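Local atomic coordinates of CT253 (Chlamydia trachomatis serovar L2, PDB entry 6UXC), a protein that is of unknown function but is probably a lipoprotein with a signal peptide, whose folded part binds a sodium ion in the crystal. Residues E44-L53 with H170-V181; I62-Q73 with L85-E93. One frame throughout, in Å; residues are numbered along the deposited sequence.

Interaction 1: residues E44-L53 with H170-V181; sequences EFSEEISRRL and HQRLFREIVARV. With NA (sodium ion), chain C.
Phe174 drives its ring from helix 170-181 into the hole between Phe45, Glu48, Ile49 and Arg52 of helix 44-53. Its CE1 edge points at the centre of the Phe45 face in a T-shaped pair, with ring planes 87° apart. Phe45 in turn presents its own edge to the face of His170, CE1 lying 3.6 Å from CE1 of the imidazole, and the three rings form an aromatic cluster with Phe45 in the middle. On one face of the Phe174 ring sits Glu48 CB, 3.7 Å from the centroid in a CH-pi contact. At the edge, Glu44 OE2 lies in the ring plane, 3.6 Å from Phe174 CZ. The same oxygen accepts from His170 ND1 at 2.6 Å, a bent bond from the syn side, somewhat out of the carboxylate plane; Glu44 reaches it because CG is anti to the backbone N (chi1 171°) and the chain runs straight on. Trp39 bonds Glu44 OE1 and Gln103 bonds His170 NE2, which fixes both groups in this buried place. Arg52 answers as the reverse knob, among Gln171, Phe174, Arg175 and Val178. NH1 bonds Glu48 O and makes a salt bridge to the anti lone pair of Glu48 OE1 at 2.8 Å; these bonds to its own helix hold the guanidinium face against Phe174 CB. Farther along, Leu53 CD2 meets Val178 CG2 at 4.1 Å, and Leu53 O is a ligand of the sodium ion. This is knobs-into-holes packing of two helices crossing at -49° against a mixed five-stranded sheet, whose strand 113-124 touches both through Phe45 and Leu173.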
loop_
_atom_site.group_PDB
_atom_site.type_symbol
_atom_site.label_atom_id
_atom_site.label_comp_id
_atom_site.label_asym_id
_atom_site.label_seq_id
_atom_site.Cartn_x
_atom_site.Cartn_y
_atom_site.Cartn_z
ATOM N N GLU A 44 -3.394 8.806 -1.971
ATOM C CA GLU A 44 -4.585 8.056 -1.603
ATOM C C GLU A 44 -4.202 6.692 -1.054
ATOM O O GLU A 44 -4.705 6.260 -0.006
ATOM C CB GLU A 44 -5.513 7.889 -2.807
ATOM C CG GLU A 44 -6.699 6.906 -2.515
ATOM C CD GLU A 44 -7.414 6.406 -3.759
ATOM O OE1 GLU A 44 -7.041 6.805 -4.903
ATOM O OE2 GLU A 44 -8.341 5.568 -3.550
ATOM N N PHE A 45 -3.383 5.961 -1.804
ATOM C CA PHE A 45 -3.063 4.605 -1.367
ATOM C C PHE A 45 -2.351 4.625 -0.018
ATOM O O PHE A 45 -2.610 3.775 0.835
ATOM C CB PHE A 45 -2.207 3.885 -2.406
ATOM C CG PHE A 45 -3.006 3.259 -3.550
ATOM C CD1 PHE A 45 -3.962 3.992 -4.238
ATOM C CD2 PHE A 45 -2.777 1.954 -3.914
ATOM C CE1 PHE A 45 -4.681 3.400 -5.302
ATOM C CE2 PHE A 45 -3.488 1.347 -4.949
ATOM C CZ PHE A 45 -4.427 2.098 -5.664
ATOM N N SER A 46 -1.416 5.553 0.181
ATOM C CA SER A 46 -0.727 5.609 1.469
ATOM C C SER A 46 -1.701 5.838 2.611
ATOM O O SER A 46 -1.626 5.176 3.658
ATOM C CB SER A 46 0.319 6.718 1.460
ATOM O OG SER A 46 1.372 6.437 0.563
ATOM N N GLU A 47 -2.599 6.800 2.445
ATOM C CA GLU A 47 -3.517 7.123 3.522
ATOM C C GLU A 47 -4.490 5.979 3.776
ATOM O O GLU A 47 -4.764 5.626 4.929
ATOM C CB GLU A 47 -4.290 8.394 3.204
ATOM C CG GLU A 47 -5.269 8.698 4.333
ATOM C CD GLU A 47 -5.915 10.051 4.212
ATOM O OE1 GLU A 47 -7.117 10.156 4.513
ATOM O OE2 GLU A 47 -5.225 11.000 3.795
ATOM N N GLU A 48 -5.043 5.399 2.705
ATOM C CA GLU A 48 -6.073 4.389 2.882
ATOM C C GLU A 48 -5.497 3.105 3.473
ATOM O O GLU A 48 -6.148 2.456 4.301
ATOM C CB GLU A 48 -6.769 4.117 1.546
ATOM C CG GLU A 48 -7.640 5.283 1.041
ATOM C CD GLU A 48 -8.868 5.537 1.915
ATOM O OE1 GLU A 48 -9.345 4.589 2.588
ATOM O OE2 GLU A 48 -9.366 6.679 1.933
ATOM N N ILE A 49 -4.285 2.732 3.075
ATOM C CA ILE A 49 -3.660 1.569 3.694
ATOM C C ILE A 49 -3.267 1.895 5.121
ATOM O O ILE A 49 -3.480 1.092 6.035
ATOM C CB ILE A 49 -2.458 1.079 2.866
ATOM C CG1 ILE A 49 -2.946 0.597 1.505
ATOM C CG2 ILE A 49 -1.735 -0.021 3.612
ATOM C CD1 ILE A 49 -1.830 0.526 0.457
ATOM N N SER A 50 -2.722 3.086 5.342
ATOM C CA SER A 50 -2.347 3.464 6.703
ATOM C C SER A 50 -3.556 3.469 7.622
ATOM O O SER A 50 -3.491 2.957 8.743
ATOM C CB SER A 50 -1.647 4.832 6.697
ATOM O OG SER A 50 -1.377 5.284 8.047
ATOM N N ARG A 51 -4.683 4.030 7.172
ATOM C CA ARG A 51 -5.865 4.039 8.021
ATOM C C ARG A 51 -6.284 2.618 8.402
ATOM O O ARG A 51 -6.740 2.362 9.522
ATOM C CB ARG A 51 -7.030 4.757 7.335
ATOM C CG ARG A 51 -6.927 6.263 7.356
ATOM C CD ARG A 51 -8.076 6.902 6.583
ATOM N NE ARG A 51 -7.977 8.352 6.553
ATOM C CZ ARG A 51 -8.468 9.158 7.490
ATOM N NH1 ARG A 51 -9.085 8.668 8.546
ATOM N NH2 ARG A 51 -8.339 10.465 7.364
ATOM N N ARG A 52 -6.163 1.682 7.470
ATOM C CA ARG A 52 -6.582 0.310 7.743
ATOM C C ARG A 52 -5.598 -0.447 8.622
ATOM O O ARG A 52 -6.015 -1.336 9.382
ATOM C CB ARG A 52 -6.803 -0.412 6.415
ATOM C CG ARG A 52 -8.098 0.020 5.717
ATOM C CD ARG A 52 -8.211 -0.585 4.322
ATOM N NE ARG A 52 -9.507 -0.293 3.708
ATOM C CZ ARG A 52 -9.822 0.867 3.137
ATOM N NH1 ARG A 52 -8.936 1.866 3.098
ATOM N NH2 ARG A 52 -11.031 1.034 2.613
ATOM N N LEU A 53 -4.302 -0.161 8.503
ATOM C CA LEU A 53 -3.353 -0.780 9.420
ATOM C C LEU A 53 -3.555 -0.219 10.812
ATOM O O LEU A 53 -3.454 -0.950 11.808
ATOM C CB LEU A 53 -1.926 -0.542 8.935
ATOM C CG LEU A 53 -1.538 -1.144 7.592
ATOM C CD1 LEU A 53 -0.130 -0.659 7.207
ATOM C CD2 LEU A 53 -1.551 -2.635 7.673
ATOM N N HIS A 170 -10.652 0.215 -5.744
ATOM C CA HIS A 170 -9.681 0.544 -4.699
ATOM C C HIS A 170 -10.050 -0.078 -3.362
ATOM O O HIS A 170 -9.185 -0.612 -2.656
ATOM C CB HIS A 170 -9.573 2.051 -4.550
ATOM C CG HIS A 170 -8.794 2.708 -5.638
ATOM N ND1 HIS A 170 -8.498 4.048 -5.621
ATOM C CD2 HIS A 170 -8.264 2.220 -6.788
ATOM C CE1 HIS A 170 -7.808 4.362 -6.703
ATOM N NE2 HIS A 170 -7.662 3.268 -7.430
ATOM N N GLN A 171 -11.320 0.030 -2.976
ATOM C CA GLN A 171 -11.758 -0.484 -1.684
ATOM C C GLN A 171 -11.443 -1.971 -1.556
ATOM O O GLN A 171 -10.895 -2.417 -0.539
ATOM C CB GLN A 171 -13.253 -0.209 -1.529
ATOM C CG GLN A 171 -13.799 -0.449 -0.155
ATOM C CD GLN A 171 -15.282 -0.177 -0.100
ATOM O OE1 GLN A 171 -16.038 -0.655 -0.944
ATOM N NE2 GLN A 171 -15.706 0.607 0.880
ATOM N N ARG A 172 -11.735 -2.748 -2.595
ATOM C CA ARG A 172 -11.478 -4.185 -2.504
ATOM C C ARG A 172 -9.979 -4.451 -2.424
ATOM O O ARG A 172 -9.530 -5.320 -1.664
ATOM C CB ARG A 172 -12.096 -4.928 -3.692
ATOM C CG ARG A 172 -13.615 -5.065 -3.626
ATOM C CD ARG A 172 -14.111 -6.220 -4.510
ATOM N NE ARG A 172 -13.545 -6.098 -5.842
ATOM C CZ ARG A 172 -14.055 -5.325 -6.799
ATOM N NH1 ARG A 172 -15.177 -4.641 -6.580
ATOM N NH2 ARG A 172 -13.454 -5.260 -7.981
ATOM N N LEU A 173 -9.197 -3.707 -3.204
ATOM C CA LEU A 173 -7.752 -3.872 -3.197
ATOM C C LEU A 173 -7.151 -3.505 -1.845
ATOM O O LEU A 173 -6.285 -4.230 -1.333
ATOM C CB LEU A 173 -7.157 -3.030 -4.318
ATOM C CG LEU A 173 -5.667 -3.140 -4.582
ATOM C CD1 LEU A 173 -5.224 -4.570 -4.846
ATOM C CD2 LEU A 173 -5.318 -2.236 -5.762
ATOM N N PHE A 174 -7.581 -2.382 -1.246
ATOM C CA PHE A 174 -7.034 -2.001 0.054
ATOM C C PHE A 174 -7.373 -3.062 1.094
ATOM O O PHE A 174 -6.537 -3.412 1.932
ATOM C CB PHE A 174 -7.583 -0.658 0.530
ATOM C CG PHE A 174 -7.286 0.493 -0.377
ATOM C CD1 PHE A 174 -6.112 0.577 -1.077
ATOM C CD2 PHE A 174 -8.199 1.523 -0.494
ATOM C CE1 PHE A 174 -5.855 1.653 -1.906
ATOM C CE2 PHE A 174 -7.932 2.613 -1.319
ATOM C CZ PHE A 174 -6.772 2.666 -2.013
ATOM N N ARG A 175 -8.601 -3.581 1.046
ATOM C CA ARG A 175 -8.993 -4.624 1.986
ATOM C C ARG A 175 -8.109 -5.854 1.843
ATOM O O ARG A 175 -7.656 -6.412 2.849
ATOM C CB ARG A 175 -10.448 -5.007 1.764
ATOM C CG ARG A 175 -11.455 -3.984 2.210
ATOM C CD ARG A 175 -12.817 -4.492 1.805
ATOM N NE ARG A 175 -13.894 -3.555 2.079
ATOM C CZ ARG A 175 -14.940 -3.369 1.279
ATOM N NH1 ARG A 175 -15.041 -4.032 0.132
ATOM N NH2 ARG A 175 -15.879 -2.500 1.618
ATOM N N GLU A 176 -7.806 -6.253 0.603
ATOM C CA GLU A 176 -6.986 -7.442 0.389
ATOM C C GLU A 176 -5.552 -7.209 0.831
ATOM O O GLU A 176 -4.912 -8.111 1.391
ATOM C CB GLU A 176 -6.996 -7.885 -1.078
ATOM C CG GLU A 176 -6.252 -9.228 -1.273
ATOM C CD GLU A 176 -6.371 -9.840 -2.681
ATOM O OE1 GLU A 176 -6.561 -11.073 -2.773
ATOM O OE2 GLU A 176 -6.248 -9.124 -3.680
ATOM N N ILE A 177 -5.019 -6.018 0.562
ATOM C CA ILE A 177 -3.646 -5.723 0.945
ATOM C C ILE A 177 -3.490 -5.896 2.451
ATOM O O ILE A 177 -2.563 -6.557 2.934
ATOM C CB ILE A 177 -3.256 -4.306 0.496
ATOM C CG1 ILE A 177 -3.068 -4.242 -1.029
ATOM C CG2 ILE A 177 -2.011 -3.872 1.212
ATOM C CD1 ILE A 177 -3.033 -2.814 -1.559
ATOM N N VAL A 178 -4.401 -5.299 3.217
ATOM C CA VAL A 178 -4.242 -5.338 4.663
ATOM C C VAL A 178 -4.519 -6.735 5.200
ATOM O O VAL A 178 -3.847 -7.173 6.139
ATOM C CB VAL A 178 -5.123 -4.274 5.328
ATOM C CG1 VAL A 178 -5.135 -4.457 6.829
ATOM C CG2 VAL A 178 -4.600 -2.888 4.992
ATOM N N ALA A 179 -5.448 -7.481 4.596
ATOM C CA ALA A 179 -5.697 -8.846 5.057
ATOM C C ALA A 179 -4.458 -9.712 4.889
ATOM O O ALA A 179 -4.138 -10.526 5.770
ATOM C CB ALA A 179 -6.874 -9.471 4.297
ATOM N N ARG A 180 -3.747 -9.544 3.761
ATOM C CA ARG A 180 -2.526 -10.302 3.520
ATOM C C ARG A 180 -1.417 -9.891 4.478
ATOM O O ARG A 180 -0.706 -10.753 5.014
ATOM C CB ARG A 180 -2.064 -10.103 2.080
ATOM C CG ARG A 180 -3.011 -10.718 1.070
ATOM C CD ARG A 180 -3.029 -12.243 1.174
ATOM N NE ARG A 180 -3.054 -12.821 -0.161
ATOM C CZ ARG A 180 -4.154 -12.989 -0.885
ATOM N NH1 ARG A 180 -5.339 -12.637 -0.397
ATOM N NH2 ARG A 180 -4.066 -13.517 -2.099
ATOM N N VAL A 181 -1.248 -8.587 4.696
ATOM C CA VAL A 181 -0.228 -8.132 5.635
ATOM C C VAL A 181 -0.506 -8.712 7.014
ATOM O O VAL A 181 0.403 -9.199 7.698
ATOM C CB VAL A 181 -0.172 -6.600 5.668
ATOM C CG1 VAL A 181 0.767 -6.129 6.804
ATOM C CG2 VAL A 181 0.331 -6.084 4.312
HETATM NA NA NA C . -3.703 -1.079 14.265
HETATM O O HOH W 1 -2.231 0.888 15.138
HETATM O O HOH W 2 -4.048 -0.574 16.731
#

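Interaction 2: residues I62-Q73 with L85-E93; sequences IKHHASAGVAAQ and LATQLLPAE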
loop_
_atom_site.group_PDB
_atom_site.type_symbol
_atom_site.label_atom_id
_atom_site.label_comp_id
_atom_site.label_asym_id
_atom_site.label_seq_id
_atom_site.Cartn_x
_atom_site.Cartn_y
_atom_site.Cartn_z
ATOM N N ILE A 62 3.264 2.225 13.895
ATOM C CA ILE A 62 4.097 3.265 14.467
ATOM C C ILE A 62 4.191 4.440 13.514
ATOM O O ILE A 62 3.924 4.341 12.305
ATOM C CB ILE A 62 5.516 2.768 14.823
ATOM C CG1 ILE A 62 6.367 2.576 13.555
ATOM C CG2 ILE A 62 5.440 1.563 15.676
ATOM C CD1 ILE A 62 7.828 2.704 13.785
ATOM N N LYS A 63 4.586 5.588 14.082
ATOM C CA LYS A 63 5.024 6.747 13.338
ATOM C C LYS A 63 6.551 6.748 13.206
ATOM O O LYS A 63 7.274 6.625 14.195
ATOM C CB LYS A 63 4.515 8.005 14.048
ATOM C CG LYS A 63 5.031 9.315 13.467
ATOM C CD LYS A 63 4.460 9.615 12.124
ATOM C CE LYS A 63 5.142 10.872 11.559
ATOM N NZ LYS A 63 4.734 11.225 10.186
ATOM N N HIS A 64 7.039 6.855 11.969
ATOM C CA HIS A 64 8.476 6.957 11.733
ATOM C C HIS A 64 8.753 8.166 10.844
ATOM O O HIS A 64 7.836 8.814 10.316
ATOM C CB HIS A 64 9.029 5.695 11.080
ATOM C CG HIS A 64 8.471 5.471 9.727
ATOM N ND1 HIS A 64 9.037 6.004 8.583
ATOM C CD2 HIS A 64 7.377 4.787 9.327
ATOM C CE1 HIS A 64 8.298 5.672 7.541
ATOM N NE2 HIS A 64 7.292 4.920 7.968
ATOM N N HIS A 65 10.054 8.470 10.678
ATOM C CA HIS A 65 10.544 9.585 9.882
ATOM C C HIS A 65 11.624 9.121 8.909
ATOM O O HIS A 65 12.597 9.844 8.630
ATOM C CB HIS A 65 11.059 10.703 10.787
ATOM C CG HIS A 65 10.051 11.119 11.807
ATOM N ND1 HIS A 65 9.808 10.371 12.938
ATOM C CD2 HIS A 65 9.157 12.132 11.823
ATOM C CE1 HIS A 65 8.846 10.934 13.637
ATOM N NE2 HIS A 65 8.431 12.000 12.983
ATOM N N ALA A 66 11.460 7.926 8.347
ATOM C CA ALA A 66 12.486 7.392 7.443
ATOM C C ALA A 66 12.745 8.308 6.243
ATOM O O ALA A 66 11.820 8.860 5.636
ATOM C CB ALA A 66 12.051 6.006 6.941
ATOM N N SER A 67 14.020 8.465 5.911
ATOM C CA SER A 67 14.414 9.270 4.755
ATOM C C SER A 67 13.975 8.605 3.448
ATOM O O SER A 67 13.633 7.418 3.398
ATOM C CB SER A 67 15.923 9.452 4.745
ATOM O OG SER A 67 16.528 8.222 4.417
ATOM N N ALA A 68 14.023 9.399 2.362
ATOM C CA ALA A 68 13.657 8.889 1.046
ATOM C C ALA A 68 14.473 7.665 0.676
ATOM O O ALA A 68 13.919 6.668 0.192
ATOM C CB ALA A 68 13.845 9.988 -0.004
ATOM N N GLY A 69 15.774 7.702 0.951
ATOM C CA GLY A 69 16.637 6.621 0.520
ATOM C C GLY A 69 16.478 5.405 1.393
ATOM O O GLY A 69 16.625 4.273 0.922
ATOM N N VAL A 70 16.128 5.613 2.656
ATOM C CA VAL A 70 15.909 4.483 3.538
ATOM C C VAL A 70 14.614 3.768 3.169
ATOM O O VAL A 70 14.544 2.544 3.204
ATOM C CB VAL A 70 15.913 4.938 5.004
ATOM C CG1 VAL A 70 15.307 3.880 5.935
ATOM C CG2 VAL A 70 17.351 5.268 5.438
ATOM N N ALA A 71 13.562 4.516 2.853
ATOM C CA ALA A 71 12.344 3.854 2.401
ATOM C C ALA A 71 12.560 3.190 1.046
ATOM O O ALA A 71 12.091 2.067 0.796
ATOM C CB ALA A 71 11.200 4.863 2.319
ATOM N N ALA A 72 13.273 3.875 0.152
ATOM C CA ALA A 72 13.360 3.393 -1.219
ATOM C C ALA A 72 14.012 2.029 -1.294
ATOM O O ALA A 72 13.680 1.220 -2.180
ATOM C CB ALA A 72 14.132 4.406 -2.063
ATOM N N GLN A 73 14.964 1.749 -0.405
ATOM C CA GLN A 73 15.706 0.505 -0.533
ATOM C C GLN A 73 14.790 -0.712 -0.450
ATOM O O GLN A 73 15.112 -1.762 -1.013
ATOM C CB GLN A 73 16.819 0.455 0.520
ATOM C CG GLN A 73 16.366 0.365 1.868
ATOM C CD GLN A 73 17.461 0.720 2.873
ATOM O OE1 GLN A 73 18.656 0.554 2.641
ATOM N NE2 GLN A 73 17.033 1.193 3.999
ATOM N N LEU A 85 21.020 0.272 7.951
ATOM C CA LEU A 85 20.152 1.024 7.042
ATOM C C LEU A 85 18.656 0.841 7.338
ATOM O O LEU A 85 17.843 1.460 6.653
ATOM C CB LEU A 85 20.450 0.622 5.603
ATOM C CG LEU A 85 21.480 1.525 4.928
ATOM C CD1 LEU A 85 22.027 0.867 3.661
ATOM C CD2 LEU A 85 20.832 2.910 4.636
ATOM N N ALA A 86 18.288 0.055 8.356
ATOM C CA ALA A 86 16.895 -0.120 8.736
ATOM C C ALA A 86 16.540 0.515 10.074
ATOM O O ALA A 86 15.359 0.523 10.435
ATOM C CB ALA A 86 16.514 -1.610 8.763
ATOM N N THR A 87 17.516 1.084 10.805
ATOM C CA THR A 87 17.244 1.545 12.171
ATOM C C THR A 87 16.218 2.668 12.226
ATOM O O THR A 87 15.550 2.842 13.249
ATOM C CB THR A 87 18.532 2.012 12.830
ATOM O OG1 THR A 87 19.095 3.095 12.078
ATOM C CG2 THR A 87 19.519 0.850 12.919
ATOM N N GLN A 88 16.073 3.434 11.144
ATOM C CA GLN A 88 15.079 4.508 11.135
ATOM C C GLN A 88 13.648 3.998 11.196
ATOM O O GLN A 88 12.732 4.784 11.480
ATOM C CB GLN A 88 15.251 5.368 9.889
ATOM C CG GLN A 88 16.456 6.275 9.938
ATOM C CD GLN A 88 16.661 7.041 8.657
ATOM O OE1 GLN A 88 15.717 7.271 7.886
ATOM N NE2 GLN A 88 17.899 7.413 8.400
ATOM N N LEU A 89 13.436 2.703 10.992
ATOM C CA LEU A 89 12.103 2.124 11.095
ATOM C C LEU A 89 11.861 1.428 12.420
ATOM O O LEU A 89 10.730 1.028 12.707
ATOM C CB LEU A 89 11.884 1.167 9.941
ATOM C CG LEU A 89 11.919 2.026 8.660
ATOM C CD1 LEU A 89 12.448 1.287 7.506
ATOM C CD2 LEU A 89 10.554 2.665 8.371
ATOM N N LEU A 90 12.879 1.292 13.253
ATOM C CA LEU A 90 12.627 0.855 14.599
ATOM C C LEU A 90 11.792 1.934 15.278
ATOM O O LEU A 90 11.940 3.121 14.943
ATOM C CB LEU A 90 13.931 0.662 15.333
ATOM C CG LEU A 90 14.854 -0.400 14.702
ATOM C CD1 LEU A 90 16.192 -0.447 15.427
ATOM C CD2 LEU A 90 14.190 -1.790 14.724
ATOM N N PRO A 91 10.909 1.561 16.221
ATOM C CA PRO A 91 10.777 0.246 16.869
ATOM C C PRO A 91 9.813 -0.726 16.210
ATOM O O PRO A 91 9.357 -1.679 16.866
ATOM C CB PRO A 91 10.245 0.617 18.253
ATOM C CG PRO A 91 9.335 1.791 17.937
ATOM C CD PRO A 91 10.068 2.582 16.887
ATOM N N ALA A 92 9.506 -0.500 14.941
ATOM C CA ALA A 92 8.727 -1.501 14.236
ATOM C C ALA A 92 9.486 -2.827 14.186
ATOM O O ALA A 92 10.729 -2.878 14.154
ATOM C CB ALA A 92 8.401 -1.040 12.830
ATOM N N GLU A 93 8.711 -3.904 14.189
ATOM C CA GLU A 93 9.202 -5.257 13.942
ATOM C C GLU A 93 9.125 -5.628 12.470
ATOM O O GLU A 93 9.928 -6.442 11.985
ATOM C CB GLU A 93 8.387 -6.255 14.769
ATOM C CG GLU A 93 8.446 -6.024 16.260
ATOM C CD GLU A 93 7.375 -6.796 17.027
ATOM O OE1 GLU A 93 6.211 -6.947 16.561
ATOM O OE2 GLU A 93 7.712 -7.254 18.119
HETATM O O HOH W 3 12.690 7.496 11.313
HETATM O O HOH W 4 19.047 8.551 6.000
#
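Gln88 reaches across to the turn at Ala66 and Ser67. With CG anti to its own carbonyl carbon (chi1 -74°) and the chain extended beyond, CB and CG form a stem that carries the amide to the N-terminal end of helix 68-72. There CD and NE2 both lie 3.7 Å from Val70 CG2. OE1 accepts from Ser67 N at 2.9 Å, nearly along the C=O axis and with an N-H...O angle of 164°, and also lies 3.3 Å from Ala66 CA. NE2 donates to a water that is also bonded to Ser67 OG, the N-cap hydroxyl that accepts from Val70 N. A second water joins Gln88 O to His65 N. Next to Gln88, Leu89 CD2 makes a CH-pi contact over the centre of the His64 ring, 3.7 Å from its centroid; the ring is held by Ala66 N at ND1 and by Met23 O at NE2. At one end Gln73 NE2 donates to Leu85 O at 2.8 Å, and at the other Ile62 CD1 lies 3.8 Å from CD of Pro91, which follows a cis peptide bond. The contact joins short helix 68-72 to the 3-10 turn before strand 94-105, with Ile62, His64, Leu89 and Ala92 touching strand 19-28.

Overall arrangement
Interaction 1 brings together helices 41-55 and 165-184, far apart in sequence, and lies about 6 Å from the centre of the chain. Interaction 2 is a more local closure between residues that fall within the span separating those helices, and lies about 16 Å from that centre. The two centres are 20 Å apart, and their nearest atoms stay about 7 Å from each other without touching. Strand 19-28 connects them: Met23 packs on Ile49 and Leu53 of interaction 1, and its carbonyl oxygen bonds His64 of interaction 2. The sodium ion touches interaction 1 through Leu53 O alone; carbonyls of His54, Ser56 and Leu59 and two waters complete its ligands, with the Ile62 side chain about 10 Å away.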